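Local coordinates for protein malonyl-CoA decarboxylase (Rhodopseudomonas palustris, PDB 4KSA) that probably catalyses the decarboxylation of malonyl-CoA to acetyl-CoA and carbon dioxide, at residues 115-120 and 157-162; 77-82 and 150-155; 44-49 and 124-129. One frame throughout, in Å; residues are numbered along the deposited sequence.

Interaction 1 of 3, residues 115-120 and 157-162. With MG (magnesium ion), chain E.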
loop_
_atom_site.group_PDB
_atom_site.type_symbol
_atom_site.label_atom_id
_atom_site.label_comp_id
_atom_site.label_asym_id
_atom_site.label_seq_id
_atom_site.Cartn_x
_atom_site.Cartn_y
_atom_site.Cartn_z
ATOM N N ALA A 115 28.871 -12.486 33.016
ATOM C CA ALA A 115 28.428 -11.220 33.567
ATOM C C ALA A 115 27.001 -10.818 33.241
ATOM O O ALA A 115 26.401 -10.029 33.958
ATOM C CB ALA A 115 29.367 -10.120 33.141
ATOM N N GLU A 116 26.449 -11.353 32.162
ATOM C CA GLU A 116 25.094 -10.990 31.773
ATOM C C GLU A 116 24.059 -11.545 32.731
ATOM O O GLU A 116 23.932 -12.758 32.890
ATOM C CB GLU A 116 24.793 -11.487 30.360
ATOM C CG GLU A 116 23.384 -11.167 29.884
ATOM C CD GLU A 116 23.072 -11.759 28.519
ATOM O OE1 GLU A 116 23.765 -11.402 27.544
ATOM O OE2 GLU A 116 22.135 -12.582 28.429
ATOM N N PRO A 117 23.303 -10.655 33.388
ATOM C CA PRO A 117 22.263 -11.054 34.336
ATOM C C PRO A 117 21.122 -11.775 33.638
ATOM O O PRO A 117 20.820 -11.517 32.465
ATOM C CB PRO A 117 21.822 -9.724 34.937
ATOM C CG PRO A 117 22.068 -8.756 33.834
ATOM C CD PRO A 117 23.402 -9.186 33.311
ATOM N N ARG A 118 20.481 -12.673 34.372
ATOM C CA ARG A 118 19.370 -13.438 33.845
ATOM C C ARG A 118 18.169 -12.570 33.461
ATOM O O ARG A 118 17.240 -13.049 32.799
ATOM C CB ARG A 118 18.944 -14.486 34.868
ATOM C CG ARG A 118 20.055 -15.431 35.257
ATOM C CD ARG A 118 19.464 -16.668 35.910
ATOM N NE ARG A 118 18.824 -16.354 37.185
ATOM C CZ ARG A 118 17.781 -17.022 37.671
ATOM N NH1 ARG A 118 17.264 -18.044 36.985
ATOM N NH2 ARG A 118 17.241 -16.657 38.834
ATOM N N ARG A 119 18.186 -11.310 33.891
ATOM C CA ARG A 119 17.118 -10.357 33.598
ATOM C C ARG A 119 16.947 -10.219 32.095
ATOM O O ARG A 119 15.836 -10.192 31.572
ATOM C CB ARG A 119 17.465 -8.968 34.127
ATOM C CG ARG A 119 17.521 -8.814 35.615
ATOM C CD ARG A 119 17.426 -7.340 35.991
ATOM N NE ARG A 119 18.716 -6.677 35.903
ATOM C CZ ARG A 119 19.744 -6.988 36.670
ATOM N NH1 ARG A 119 20.889 -6.348 36.536
ATOM N NH2 ARG A 119 19.611 -7.938 37.574
ATOM N N GLN A 120 18.071 -10.092 31.408
ATOM C CA GLN A 120 18.070 -9.936 29.973
ATOM C C GLN A 120 17.330 -11.062 29.239
ATOM O O GLN A 120 16.394 -10.812 28.474
ATOM C CB GLN A 120 19.505 -9.857 29.491
ATOM C CG GLN A 120 20.344 -8.892 30.294
ATOM C CD GLN A 120 21.243 -8.057 29.416
ATOM O OE1 GLN A 120 21.432 -8.361 28.227
ATOM N NE2 GLN A 120 21.813 -7.000 29.989
ATOM N N ASP A 157 17.051 -1.217 35.242
ATOM C CA ASP A 157 16.802 -0.274 34.178
ATOM C C ASP A 157 17.907 -0.331 33.131
ATOM O O ASP A 157 17.653 -0.137 31.941
ATOM C CB ASP A 157 16.707 1.142 34.721
ATOM C CG ASP A 157 16.468 2.156 33.623
ATOM O OD1 ASP A 157 17.270 3.117 33.479
ATOM O OD2 ASP A 157 15.477 1.978 32.890
ATOM N N ASP A 158 19.132 -0.591 33.574
ATOM C CA ASP A 158 20.250 -0.656 32.647
ATOM C C ASP A 158 20.093 -1.808 31.666
ATOM O O ASP A 158 20.537 -1.717 30.521
ATOM C CB ASP A 158 21.584 -0.786 33.398
ATOM C CG ASP A 158 22.046 0.527 34.025
ATOM O OD1 ASP A 158 23.166 0.543 34.586
ATOM O OD2 ASP A 158 21.305 1.534 33.965
ATOM N N ASP A 159 19.459 -2.889 32.096
ATOM C CA ASP A 159 19.273 -4.015 31.196
ATOM C C ASP A 159 18.167 -3.723 30.190
ATOM O O ASP A 159 18.239 -4.147 29.032
ATOM C CB ASP A 159 18.969 -5.290 31.989
ATOM C CG ASP A 159 20.203 -5.846 32.679
ATOM O OD1 ASP A 159 20.074 -6.412 33.786
ATOM O OD2 ASP A 159 21.306 -5.719 32.102
ATOM N N PHE A 160 17.148 -2.994 30.633
ATOM C CA PHE A 160 16.046 -2.633 29.757
ATOM C C PHE A 160 16.564 -1.750 28.634
ATOM O O PHE A 160 16.205 -1.933 27.478
ATOM C CB PHE A 160 14.961 -1.882 30.538
ATOM C CG PHE A 160 13.945 -2.779 31.171
ATOM C CD1 PHE A 160 12.899 -3.291 30.425
ATOM C CD2 PHE A 160 14.035 -3.117 32.515
ATOM C CE1 PHE A 160 11.947 -4.126 31.004
ATOM C CE2 PHE A 160 13.090 -3.949 33.100
ATOM C CZ PHE A 160 12.045 -4.449 32.338
ATOM N N VAL A 161 17.409 -0.790 28.988
ATOM C CA VAL A 161 17.971 0.130 28.016
ATOM C C VAL A 161 18.840 -0.610 26.995
ATOM O O VAL A 161 18.817 -0.283 25.816
ATOM C CB VAL A 161 18.785 1.251 28.723
ATOM C CG1 VAL A 161 19.477 2.152 27.697
ATOM C CG2 VAL A 161 17.856 2.091 29.583
ATOM N N HIS A 162 19.588 -1.617 27.422
ATOM C CA HIS A 162 20.409 -2.336 26.464
ATOM C C HIS A 162 19.540 -3.017 25.402
ATOM O O HIS A 162 19.858 -2.974 24.218
ATOM C CB HIS A 162 21.288 -3.380 27.164
ATOM C CG HIS A 162 22.144 -4.177 26.222
ATOM N ND1 HIS A 162 23.171 -3.617 25.491
ATOM C CD2 HIS A 162 22.098 -5.484 25.863
ATOM C CE1 HIS A 162 23.721 -4.543 24.723
ATOM N NE2 HIS A 162 23.087 -5.683 24.929
HETATM MG MG MG E . 24.124 -7.778 24.165
#

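Interaction 2 of 3, residues 77-82 and 150-155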
loop_
_atom_site.group_PDB
_atom_site.type_symbol
_atom_site.label_atom_id
_atom_site.label_comp_id
_atom_site.label_asym_id
_atom_site.label_seq_id
_atom_site.Cartn_x
_atom_site.Cartn_y
_atom_site.Cartn_z
ATOM N N PHE A 77 7.974 -8.128 42.460
ATOM C CA PHE A 77 8.529 -8.755 41.264
ATOM C C PHE A 77 9.668 -7.932 40.651
ATOM O O PHE A 77 10.717 -8.473 40.268
ATOM C CB PHE A 77 7.427 -8.991 40.225
ATOM C CG PHE A 77 7.948 -9.458 38.902
ATOM C CD1 PHE A 77 7.934 -8.615 37.798
ATOM C CD2 PHE A 77 8.511 -10.716 38.775
ATOM C CE1 PHE A 77 8.480 -9.020 36.582
ATOM C CE2 PHE A 77 9.064 -11.136 37.561
ATOM C CZ PHE A 77 9.048 -10.284 36.461
ATOM N N LEU A 78 9.461 -6.624 40.558
ATOM C CA LEU A 78 10.488 -5.760 40.014
ATOM C C LEU A 78 11.716 -5.898 40.896
ATOM O O LEU A 78 12.823 -6.016 40.388
ATOM C CB LEU A 78 10.011 -4.308 39.980
ATOM C CG LEU A 78 8.828 -3.981 39.069
ATOM C CD1 LEU A 78 8.587 -2.471 39.048
ATOM C CD2 LEU A 78 9.123 -4.482 37.664
ATOM N N ASP A 79 11.526 -5.898 42.219
ATOM C CA ASP A 79 12.655 -6.039 43.138
ATOM C C ASP A 79 13.311 -7.394 42.931
ATOM O O ASP A 79 14.524 -7.518 42.997
ATOM C CB ASP A 79 12.207 -5.878 44.594
ATOM C CG ASP A 79 12.137 -4.408 45.025
ATOM O OD1 ASP A 79 13.070 -3.647 44.695
ATOM O OD2 ASP A 79 11.166 -4.008 45.707
ATOM N N ALA A 80 12.494 -8.407 42.666
ATOM C CA ALA A 80 12.986 -9.757 42.416
ATOM C C ALA A 80 13.913 -9.733 41.193
ATOM O O ALA A 80 14.887 -10.491 41.137
ATOM C CB ALA A 80 11.810 -10.719 42.168
ATOM N N LEU A 81 13.617 -8.874 40.216
ATOM C CA LEU A 81 14.464 -8.804 39.040
ATOM C C LEU A 81 15.838 -8.316 39.453
ATOM O O LEU A 81 16.840 -8.680 38.841
ATOM C CB LEU A 81 13.889 -7.860 37.970
ATOM C CG LEU A 81 12.540 -8.220 37.325
ATOM C CD1 LEU A 81 12.053 -7.054 36.490
ATOM C CD2 LEU A 81 12.658 -9.474 36.484
ATOM N N ALA A 82 15.893 -7.510 40.508
ATOM C CA ALA A 82 17.171 -6.974 40.954
ATOM C C ALA A 82 18.027 -7.941 41.757
ATOM O O ALA A 82 19.226 -8.080 41.471
ATOM C CB ALA A 82 16.968 -5.695 41.740
ATOM N N HIS A 150 13.627 2.950 45.566
ATOM C CA HIS A 150 14.307 1.668 45.450
ATOM C C HIS A 150 15.484 1.786 44.504
ATOM O O HIS A 150 15.443 1.328 43.374
ATOM C CB HIS A 150 13.350 0.600 44.932
ATOM C CG HIS A 150 12.188 0.329 45.837
ATOM N ND1 HIS A 150 11.245 1.287 46.142
ATOM C CD2 HIS A 150 11.791 -0.805 46.460
ATOM C CE1 HIS A 150 10.313 0.753 46.911
ATOM N NE2 HIS A 150 10.620 -0.514 47.117
ATOM N N PRO A 151 16.574 2.377 44.977
ATOM C CA PRO A 151 17.783 2.573 44.175
ATOM C C PRO A 151 18.432 1.330 43.556
ATOM O O PRO A 151 19.282 1.453 42.673
ATOM C CB PRO A 151 18.709 3.300 45.145
ATOM C CG PRO A 151 18.316 2.700 46.450
ATOM C CD PRO A 151 16.818 2.724 46.385
ATOM N N GLN A 152 18.038 0.142 44.001
ATOM C CA GLN A 152 18.630 -1.084 43.467
ATOM C C GLN A 152 18.086 -1.446 42.101
ATOM O O GLN A 152 18.728 -2.184 41.352
ATOM C CB GLN A 152 18.419 -2.271 44.419
ATOM C CG GLN A 152 17.616 -1.946 45.682
ATOM C CD GLN A 152 16.112 -1.912 45.455
ATOM O OE1 GLN A 152 15.433 -0.997 45.910
ATOM N NE2 GLN A 152 15.585 -2.924 44.764
ATOM N N LEU A 153 16.903 -0.931 41.784
ATOM C CA LEU A 153 16.265 -1.194 40.503
ATOM C C LEU A 153 16.977 -0.462 39.363
ATOM O O LEU A 153 16.629 -0.631 38.201
ATOM C CB LEU A 153 14.799 -0.756 40.537
ATOM C CG LEU A 153 13.859 -1.522 41.464
ATOM C CD1 LEU A 153 12.466 -0.917 41.378
ATOM C CD2 LEU A 153 13.838 -2.997 41.080
ATOM N N ARG A 154 17.969 0.356 39.692
ATOM C CA ARG A 154 18.688 1.090 38.668
ATOM C C ARG A 154 19.424 0.124 37.742
ATOM O O ARG A 154 19.568 0.375 36.544
ATOM C CB ARG A 154 19.670 2.062 39.323
ATOM C CG ARG A 154 20.240 3.102 38.377
ATOM C CD ARG A 154 21.570 2.650 37.796
ATOM N NE ARG A 154 22.049 3.561 36.762
ATOM C CZ ARG A 154 23.306 3.617 36.333
ATOM N NH1 ARG A 154 24.229 2.811 36.853
ATOM N NH2 ARG A 154 23.643 4.487 35.386
ATOM N N HIS A 155 19.864 -0.998 38.297
ATOM C CA HIS A 155 20.592 -1.981 37.515
ATOM C C HIS A 155 19.650 -2.861 36.720
ATOM O O HIS A 155 20.073 -3.679 35.899
ATOM C CB HIS A 155 21.524 -2.780 38.436
ATOM C CG HIS A 155 22.481 -1.903 39.181
ATOM N ND1 HIS A 155 22.272 -1.516 40.488
ATOM C CD2 HIS A 155 23.558 -1.202 38.750
ATOM C CE1 HIS A 155 23.172 -0.610 40.827
ATOM N NE2 HIS A 155 23.963 -0.401 39.790
#

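Interaction 3 of 3, residues 44-49 and 124-129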
loop_
_atom_site.group_PDB
_atom_site.type_symbol
_atom_site.label_atom_id
_atom_site.label_comp_id
_atom_site.label_asym_id
_atom_site.label_seq_id
_atom_site.Cartn_x
_atom_site.Cartn_y
_atom_site.Cartn_z
ATOM N N GLU A 44 11.002 -18.186 36.351
ATOM C CA GLU A 44 11.935 -19.303 36.425
ATOM C C GLU A 44 11.595 -20.418 35.430
ATOM O O GLU A 44 12.496 -21.019 34.838
ATOM C CB GLU A 44 11.961 -19.860 37.850
ATOM C CG GLU A 44 12.703 -18.992 38.833
ATOM C CD GLU A 44 14.164 -18.853 38.474
ATOM O OE1 GLU A 44 14.860 -18.032 39.110
ATOM O OE2 GLU A 44 14.615 -19.571 37.548
ATOM N N THR A 45 10.304 -20.697 35.266
ATOM C CA THR A 45 9.868 -21.711 34.324
ATOM C C THR A 45 10.243 -21.183 32.934
ATOM O O THR A 45 10.977 -21.832 32.191
ATOM C CB THR A 45 8.328 -21.936 34.373
ATOM O OG1 THR A 45 7.923 -22.280 35.703
ATOM C CG2 THR A 45 7.914 -23.054 33.413
ATOM N N LEU A 46 9.743 -19.996 32.600
ATOM C CA LEU A 46 10.016 -19.359 31.316
ATOM C C LEU A 46 11.501 -19.370 30.974
ATOM O O LEU A 46 11.896 -19.758 29.877
ATOM C CB LEU A 46 9.519 -17.915 31.331
ATOM C CG LEU A 46 9.728 -17.123 30.043
ATOM C CD1 LEU A 46 8.948 -17.778 28.896
ATOM C CD2 LEU A 46 9.275 -15.686 30.250
ATOM N N LEU A 47 12.331 -18.944 31.915
ATOM C CA LEU A 47 13.766 -18.918 31.683
ATOM C C LEU A 47 14.370 -20.273 31.310
ATOM O O LEU A 47 15.307 -20.337 30.522
ATOM C CB LEU A 47 14.484 -18.382 32.917
ATOM C CG LEU A 47 14.657 -16.875 33.032
ATOM C CD1 LEU A 47 15.314 -16.529 34.363
ATOM C CD2 LEU A 47 15.506 -16.384 31.869
ATOM N N SER A 48 13.830 -21.351 31.872
ATOM C CA SER A 48 14.355 -22.696 31.620
ATOM C C SER A 48 13.692 -23.388 30.439
ATOM O O SER A 48 14.200 -24.391 29.931
ATOM C CB SER A 48 14.168 -23.579 32.857
ATOM O OG SER A 48 12.830 -24.061 32.932
ATOM N N ARG A 49 12.552 -22.860 30.013
ATOM C CA ARG A 49 11.824 -23.439 28.901
ATOM C C ARG A 49 12.674 -23.579 27.638
ATOM O O ARG A 49 13.628 -22.823 27.427
ATOM C CB ARG A 49 10.607 -22.593 28.594
ATOM C CG ARG A 49 9.498 -23.397 28.045
ATOM C CD ARG A 49 9.013 -24.330 29.113
ATOM N NE ARG A 49 8.198 -25.400 28.557
ATOM C CZ ARG A 49 7.451 -26.214 29.290
ATOM N NH1 ARG A 49 7.419 -26.071 30.609
ATOM N NH2 ARG A 49 6.739 -27.165 28.698
ATOM N N ARG A 124 13.989 -10.636 27.056
ATOM C CA ARG A 124 14.002 -11.059 25.649
ATOM C C ARG A 124 12.904 -12.046 25.364
ATOM O O ARG A 124 12.284 -11.996 24.300
ATOM C CB ARG A 124 15.334 -11.685 25.245
ATOM C CG ARG A 124 16.395 -10.662 24.923
ATOM C CD ARG A 124 17.571 -11.309 24.232
ATOM N NE ARG A 124 18.356 -12.103 25.159
ATOM C CZ ARG A 124 19.430 -11.649 25.792
ATOM N NH1 ARG A 124 19.848 -10.412 25.578
ATOM N NH2 ARG A 124 20.061 -12.423 26.657
ATOM N N ARG A 125 12.651 -12.942 26.309
ATOM C CA ARG A 125 11.608 -13.926 26.115
ATOM C C ARG A 125 10.224 -13.329 26.274
ATOM O O ARG A 125 9.313 -13.681 25.533
ATOM C CB ARG A 125 11.809 -15.089 27.077
ATOM C CG ARG A 125 13.116 -15.798 26.822
ATOM C CD ARG A 125 13.188 -17.148 27.505
ATOM N NE ARG A 125 14.480 -17.764 27.227
ATOM C CZ ARG A 125 14.736 -19.067 27.310
ATOM N NH1 ARG A 125 13.787 -19.926 27.683
ATOM N NH2 ARG A 125 15.938 -19.516 26.962
ATOM N N LEU A 126 10.059 -12.421 27.228
ATOM C CA LEU A 126 8.760 -11.792 27.458
ATOM C C LEU A 126 8.359 -10.953 26.269
ATOM O O LEU A 126 7.195 -10.628 26.094
ATOM C CB LEU A 126 8.815 -10.897 28.686
ATOM C CG LEU A 126 8.961 -11.606 30.026
ATOM C CD1 LEU A 126 9.069 -10.573 31.126
ATOM C CD2 LEU A 126 7.750 -12.516 30.249
ATOM N N ASN A 127 9.346 -10.609 25.451
ATOM C CA ASN A 127 9.116 -9.788 24.279
ATOM C C ASN A 127 8.494 -10.568 23.144
ATOM O O ASN A 127 8.103 -9.993 22.135
ATOM C CB ASN A 127 10.428 -9.157 23.821
ATOM C CG ASN A 127 10.213 -8.067 22.804
ATOM O OD1 ASN A 127 9.372 -7.195 22.985
ATOM N ND2 ASN A 127 10.977 -8.105 21.732
ATOM N N HIS A 128 8.386 -11.879 23.308
ATOM C CA HIS A 128 7.794 -12.705 22.265
ATOM C C HIS A 128 6.296 -12.882 22.482
ATOM O O HIS A 128 5.579 -13.371 21.619
ATOM C CB HIS A 128 8.503 -14.056 22.188
ATOM C CG HIS A 128 9.863 -13.976 21.575
ATOM N ND1 HIS A 128 10.988 -14.499 22.177
ATOM C CD2 HIS A 128 10.285 -13.419 20.414
ATOM C CE1 HIS A 128 12.043 -14.269 21.416
ATOM N NE2 HIS A 128 11.644 -13.615 20.339
ATOM N N ALA A 129 5.820 -12.465 23.640
ATOM C CA ALA A 129 4.410 -12.573 23.922
ATOM C C ALA A 129 3.711 -11.502 23.103
ATOM O O ALA A 129 4.236 -10.405 22.923
ATOM C CB ALA A 129 4.159 -12.356 25.405
#

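Interaction 1 of 3, residues 115-120 and 157-162
Arg119 and Gln120 hold the carboxylate of Asp159 between them. The salt bridge runs from Arg119 NE to Asp159 OD1 at 2.5 Å, with the guanidinium and carboxylate planes 30° apart; the bend of the Arg119 chain at chi3 (-83°) swings the group across to meet the acid. On the other oxygen, Gln120 NE2 donates to Asp159 OD2 over 2.5 Å. That acceptor is met from well above the carboxylate plane, while it lies close to the plane of the amide. Pro117 closes this buried, tight part: its CG rests against the carboxylate, and its CB sits 3.6 Å above the plane of the Arg119 guanidinium, displaced to one side of its centre.

Toward the partly exposed His162 the fit is looser, with Gln120 OE1 3.8 Å from His162 CD2. The ring turns to the magnesium ion, which His162 NE2 binds at 2.5 Å, together with His162 NE2 of the second subunit. The contact thus joins the start of helix 118-126 to the middle of helix 154-167, whose Phe160 packs on helix 132-146, while Arg119 NH2 reaches Leu81 O at the end of helix 71-83.

Interaction 2 of 3, residues 77-82 and 150-155
Ala82 and Leu153 bring the two backbones nearest, their CA atoms 5.9 Å apart, where the last turns of helix 71-83 pass the turn that leads into helix 154-167. Leu153 fills the middle of the contact. With its CG anti to the carbonyl carbon (chi1 -66°), the chain carries the CD2 methyl in against the neighbouring helix, where Leu153 CD2 lies 4.2 Å from Leu78 CB and the same distance from Ala82 CB. It also touches the carbonyl oxygen of Leu78. The small side chain of Ala82 is consistent with the close approach of the backbones, Ala82 CB resting 3.9 Å from Gln152 O.

Along the border of this apolar patch runs a polar strip centred on Asp79. Gln152 NE2 gives a hydrogen bond to Asp79 OD1, 2.6 Å long in the model, though its finer geometry is uncertain because a clash between Gln152 OE1 and His150 CB leaves the exact pose of the glutamine end doubtful. The other carboxylate oxygen lies near the imidazole of His150, with Asp79 OD2 standing 3.3 Å from His150 CD2. Asp79 is thus approached by two residues of the turn, an amide at one oxygen and a ring carbon at the other, while Leu153 keeps to the apolar side.

Helix 132-146 adds Ala142 against Leu78 and Arg146 against Leu153. This is helix-bundle packing, an apolar seam with a polar border, in the N-terminal part of a two-domain enzyme, which has helices and no strand here, and away from the magnesium site.

Interaction 3 of 3, residues 44-49 and 124-129
Arg125 NH1 is gripped by two backbone carbonyls where helix 36-48 runs out. The sounder bond goes from Arg125 NH1 to Arg49 O at 2.9 Å; that oxygen lies near the guanidinium plane, at its edge, though the donor is tilted 34° from the carbonyl plane. The bond from NH1 to Leu46 O is equally long but weak, bent to 125° at the hydrogen. Leu47 O sits 3.1 Å above one face of the Arg125 guanidinium and makes no hydrogen bond to Arg125 NH1.

The arginine reaches this far because its chain is extended from CG to NE (chi3 -179°), while NE is held by Glu121 one turn back on its own helix. Nearer the backbone, Arg125 CB packs 4.1 Å from Leu46 CD2, and the same methyl meets Leu126 CD2, forming an apolar patch. With alanine in its place the reach to the helix end is gone, which would probably leave the carbonyls of Leu46 and Arg49 without this donor, and Glu121 with only its bridge to Arg124. A positive group at the C-terminal end of a helix is consistent with a favourable interaction with the helix dipole, and here it ties helix 36-48 to helix 118-126 within the N-terminal helical bundle.

All three contacts belong to the N-terminal helical part of the chain. Interaction 1 is the most buried and the most ionic, with the metal site and the second subunit at its margin. Interactions 2 and 3 are only partly buried, each pairing a leucine patch with a polar margin: an acid and an amide in 77-82 with 150-155, a guanidinium on main-chain oxygens in 44-49 with 124-129. Interaction 1 shares helix 154-167 with interaction 2, whose backbone Arg119 also reaches at Leu81 and, weakly, His155. It shares helix 118-126 with interaction 3 and is tied to it by the salt bridges Glu116-Arg124 and Arg118-Glu44. Interactions 2 and 3 do not touch, their nearest atoms being about 5 Å apart.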